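Local coordinates for protein cytochrome P450 (CYP102L1) (Mycobacterium phage Adler, PDB 6N6Q) that probably works as a haem-thiolate monooxygenase of the cytochrome P450 superfamily, encoded by a mycobacteriophage, at residues A[102-105]-A[106-110]. Numbering follows the deposited sequence.
Sequences SEEN and WRKAH. With HEM (protoporphyrin IX containing Fe), chain E; CAC (cacodylate ion), chain F.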
loop_
_atom_site.group_PDB
_atom_site.type_symbol
_atom_site.label_atom_id
_atom_site.label_comp_id
_atom_site.label_asym_id
_atom_site.label_seq_id
_atom_site.Cartn_x
_atom_site.Cartn_y
_atom_site.Cartn_z
ATOM N N SER A 102 -17.919 -4.969 13.000
ATOM C CA SER A 102 -19.216 -4.664 13.591
ATOM C C SER A 102 -19.545 -3.177 13.573
ATOM O O SER A 102 -20.727 -2.819 13.628
ATOM C CB SER A 102 -19.270 -5.178 15.031
ATOM O OG SER A 102 -18.258 -4.576 15.821
ATOM N N GLU A 103 -18.539 -2.308 13.505
ATOM C CA GLU A 103 -18.791 -0.872 13.524
ATOM C C GLU A 103 -19.602 -0.453 12.305
ATOM O O GLU A 103 -19.250 -0.775 11.166
ATOM C CB GLU A 103 -17.470 -0.105 13.582
ATOM C CG GLU A 103 -16.868 -0.035 14.977
ATOM C CD GLU A 103 -15.511 0.640 14.998
ATOM O OE1 GLU A 103 -14.753 0.481 14.017
ATOM O OE2 GLU A 103 -15.204 1.329 15.994
ATOM N N GLU A 104 -20.699 0.266 12.556
ATOM C CA GLU A 104 -21.588 0.700 11.485
ATOM C C GLU A 104 -20.883 1.593 10.471
ATOM O O GLU A 104 -21.329 1.683 9.322
ATOM C CB GLU A 104 -22.793 1.433 12.081
ATOM C CG GLU A 104 -23.964 1.620 11.130
ATOM C CD GLU A 104 -25.039 2.522 11.710
ATOM O OE1 GLU A 104 -24.718 3.326 12.612
ATOM O OE2 GLU A 104 -26.205 2.426 11.271
ATOM N N ASN A 105 -19.790 2.246 10.864
ATOM C CA ASN A 105 -19.078 3.133 9.956
ATOM C C ASN A 105 -18.232 2.395 8.924
ATOM O O ASN A 105 -17.809 3.019 7.944
ATOM C CB ASN A 105 -18.196 4.100 10.746
ATOM C CG ASN A 105 -18.893 5.411 11.039
ATOM O OD1 ASN A 105 -19.810 5.808 10.322
ATOM N ND2 ASN A 105 -18.461 6.091 12.093
ATOM N N TRP A 106 -17.963 1.100 9.105
ATOM C CA TRP A 106 -17.269 0.395 8.033
ATOM C C TRP A 106 -18.214 0.080 6.882
ATOM O O TRP A 106 -17.864 0.275 5.714
ATOM C CB TRP A 106 -16.616 -0.901 8.520
ATOM C CG TRP A 106 -16.065 -1.636 7.334
ATOM C CD1 TRP A 106 -14.861 -1.423 6.727
ATOM C CD2 TRP A 106 -16.730 -2.643 6.562
ATOM N NE1 TRP A 106 -14.726 -2.253 5.641
ATOM C CE2 TRP A 106 -15.860 -3.012 5.519
ATOM C CE3 TRP A 106 -17.972 -3.276 6.659
ATOM C CZ2 TRP A 106 -16.192 -3.984 4.581
ATOM C CZ3 TRP A 106 -18.300 -4.239 5.726
ATOM C CH2 TRP A 106 -17.413 -4.588 4.704
ATOM N N ARG A 107 -19.407 -0.433 7.190
ATOM C CA ARG A 107 -20.332 -0.806 6.125
ATOM C C ARG A 107 -20.859 0.422 5.398
ATOM O O ARG A 107 -20.966 0.420 4.167
ATOM C CB ARG A 107 -21.484 -1.635 6.688
ATOM C CG ARG A 107 -22.344 -2.281 5.615
ATOM C CD ARG A 107 -23.738 -2.586 6.131
ATOM N NE ARG A 107 -24.379 -1.392 6.674
ATOM C CZ ARG A 107 -24.948 -0.446 5.932
ATOM N NH1 ARG A 107 -24.956 -0.553 4.610
ATOM N NH2 ARG A 107 -25.507 0.608 6.513
ATOM N N LYS A 108 -21.191 1.481 6.142
ATOM C CA LYS A 108 -21.641 2.720 5.517
ATOM C C LYS A 108 -20.596 3.250 4.543
ATOM O O LYS A 108 -20.874 3.442 3.355
ATOM C CB LYS A 108 -21.957 3.766 6.589
ATOM C CG LYS A 108 -23.230 3.500 7.373
ATOM C CD LYS A 108 -23.493 4.608 8.382
ATOM C CE LYS A 108 -23.573 5.966 7.702
ATOM N NZ LYS A 108 -23.840 7.066 8.672
ATOM N N ALA A 109 -19.373 3.472 5.033
ATOM C CA ALA A 109 -18.314 4.000 4.178
ATOM C C ALA A 109 -18.031 3.070 3.004
ATOM O O ALA A 109 -17.786 3.532 1.883
ATOM C CB ALA A 109 -17.044 4.227 4.997
ATOM N N HIS A 110 -18.073 1.757 3.237
ATOM C CA HIS A 110 -17.748 0.814 2.171
ATOM C C HIS A 110 -18.771 0.872 1.043
ATOM O O HIS A 110 -18.403 0.812 -0.135
ATOM C CB HIS A 110 -17.649 -0.605 2.730
ATOM C CG HIS A 110 -17.355 -1.641 1.692
ATOM N ND1 HIS A 110 -16.142 -1.719 1.041
ATOM C CD2 HIS A 110 -18.119 -2.639 1.186
ATOM C CE1 HIS A 110 -16.170 -2.723 0.182
ATOM N NE2 HIS A 110 -17.358 -3.297 0.250
HETATM C CHA HEM E . -6.959 -2.630 2.261
HETATM C CHB HEM E . -2.727 -3.569 0.063
HETATM C CHC HEM E . -2.999 0.689 -2.274
HETATM C CHD HEM E . -6.808 1.907 0.488
HETATM C C1A HEM E . -5.809 -3.281 1.859
HETATM C C2A HEM E . -5.381 -4.614 2.243
HETATM C C3A HEM E . -4.219 -4.868 1.639
HETATM C C4A HEM E . -3.857 -3.712 0.844
HETATM C CMA HEM E . -3.406 -6.172 1.773
HETATM C CAA HEM E . -6.123 -5.580 3.192
HETATM C CBA HEM E . -5.711 -5.262 4.626
HETATM C CGA HEM E . -6.264 -6.290 5.581
HETATM O O1A HEM E . -6.853 -7.301 5.115
HETATM O O2A HEM E . -6.115 -6.096 6.814
HETATM C C1B HEM E . -2.461 -2.526 -0.804
HETATM C C2B HEM E . -1.391 -2.486 -1.782
HETATM C C3B HEM E . -1.462 -1.307 -2.432
HETATM C C4B HEM E . -2.584 -0.568 -1.880
HETATM C CMB HEM E . -0.384 -3.642 -1.980
HETATM C CAB HEM E . -0.570 -0.739 -3.568
HETATM C CBB HEM E . 0.494 -1.358 -4.095
HETATM C C1C HEM E . -4.070 1.395 -1.761
HETATM C C2C HEM E . -4.560 2.679 -2.219
HETATM C C3C HEM E . -5.606 3.028 -1.469
HETATM C C4C HEM E . -5.831 1.970 -0.490
HETATM C CMC HEM E . -3.979 3.520 -3.376
HETATM C CAC HEM E . -6.389 4.348 -1.670
HETATM C CBC HEM E . -7.457 4.680 -0.938
HETATM C C1D HEM E . -7.193 0.789 1.204
HETATM C C2D HEM E . -8.307 0.700 2.131
HETATM C C3D HEM E . -8.349 -0.547 2.617
HETATM C C4D HEM E . -7.265 -1.303 2.020
HETATM C CMD HEM E . -9.275 1.848 2.496
HETATM C CAD HEM E . -9.374 -1.093 3.637
HETATM C CBD HEM E . -10.641 -1.541 2.915
HETATM C CGD HEM E . -11.606 -2.161 3.895
HETATM O O1D HEM E . -12.840 -2.063 3.667
HETATM O O2D HEM E . -11.145 -2.749 4.909
HETATM N NA HEM E . -4.850 -2.765 1.007
HETATM N NB HEM E . -3.165 -1.342 -0.894
HETATM N NC HEM E . -4.871 0.998 -0.708
HETATM N ND HEM E . -6.584 -0.453 1.164
HETATM FE FE HEM E . -4.781 -0.832 0.241
HETATM AS AS CAC F . -14.908 -7.251 15.023
HETATM O O1 CAC F . -16.285 -6.314 14.558
HETATM O O2 CAC F . -13.507 -7.397 14.024
HETATM C C1 CAC F . -14.354 -6.634 16.754
HETATM C C2 CAC F . -15.541 -9.008 15.454
#
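Glu103 and Trp106 meet through their backbones: Trp106 N donates to Glu103 O at 3.1 Å, approaching from above the carbonyl plane, 52° out of it. The next carbonyl, Glu104 O, accepts from Lys108 N four residues later, over 3.2 Å in a nearly straight bond (167°), and the CG of the lysine lies 3.3 Å from that same oxygen. Its chain then crosses the extended Glu104 side chain, with Lys108 CD 4.1 Å from Glu104 CG, an aliphatic contact in which the charged ends do not touch; the ammonium bonds instead to the backbone oxygen of Lys262. A weak bond from Ala109 N to Asn105 O continues the first turn of helix 104-113. This is the C helix of the cytochrome P450 fold, which commonly supplies a tryptophan to a haem propionate. Here the indole of Trp106, its CG anti to the backbone N (chi1 174°), swings away from residues 102-105, and NE1 gives a 2.7 Å hydrogen bond to HEM O1D, which lies at the ring edge near its plane. His110 CB, one turn later, lies over one indole face, offset toward the rim, while Arg417, itself bonded to the haem, makes a cation-pi contact with the ring. Further out, Glu103 forms a salt bridge with Arg89, Asn105 ND2 bonds Asp94, and Arg107 NH2 forms another salt bridge with Asp256.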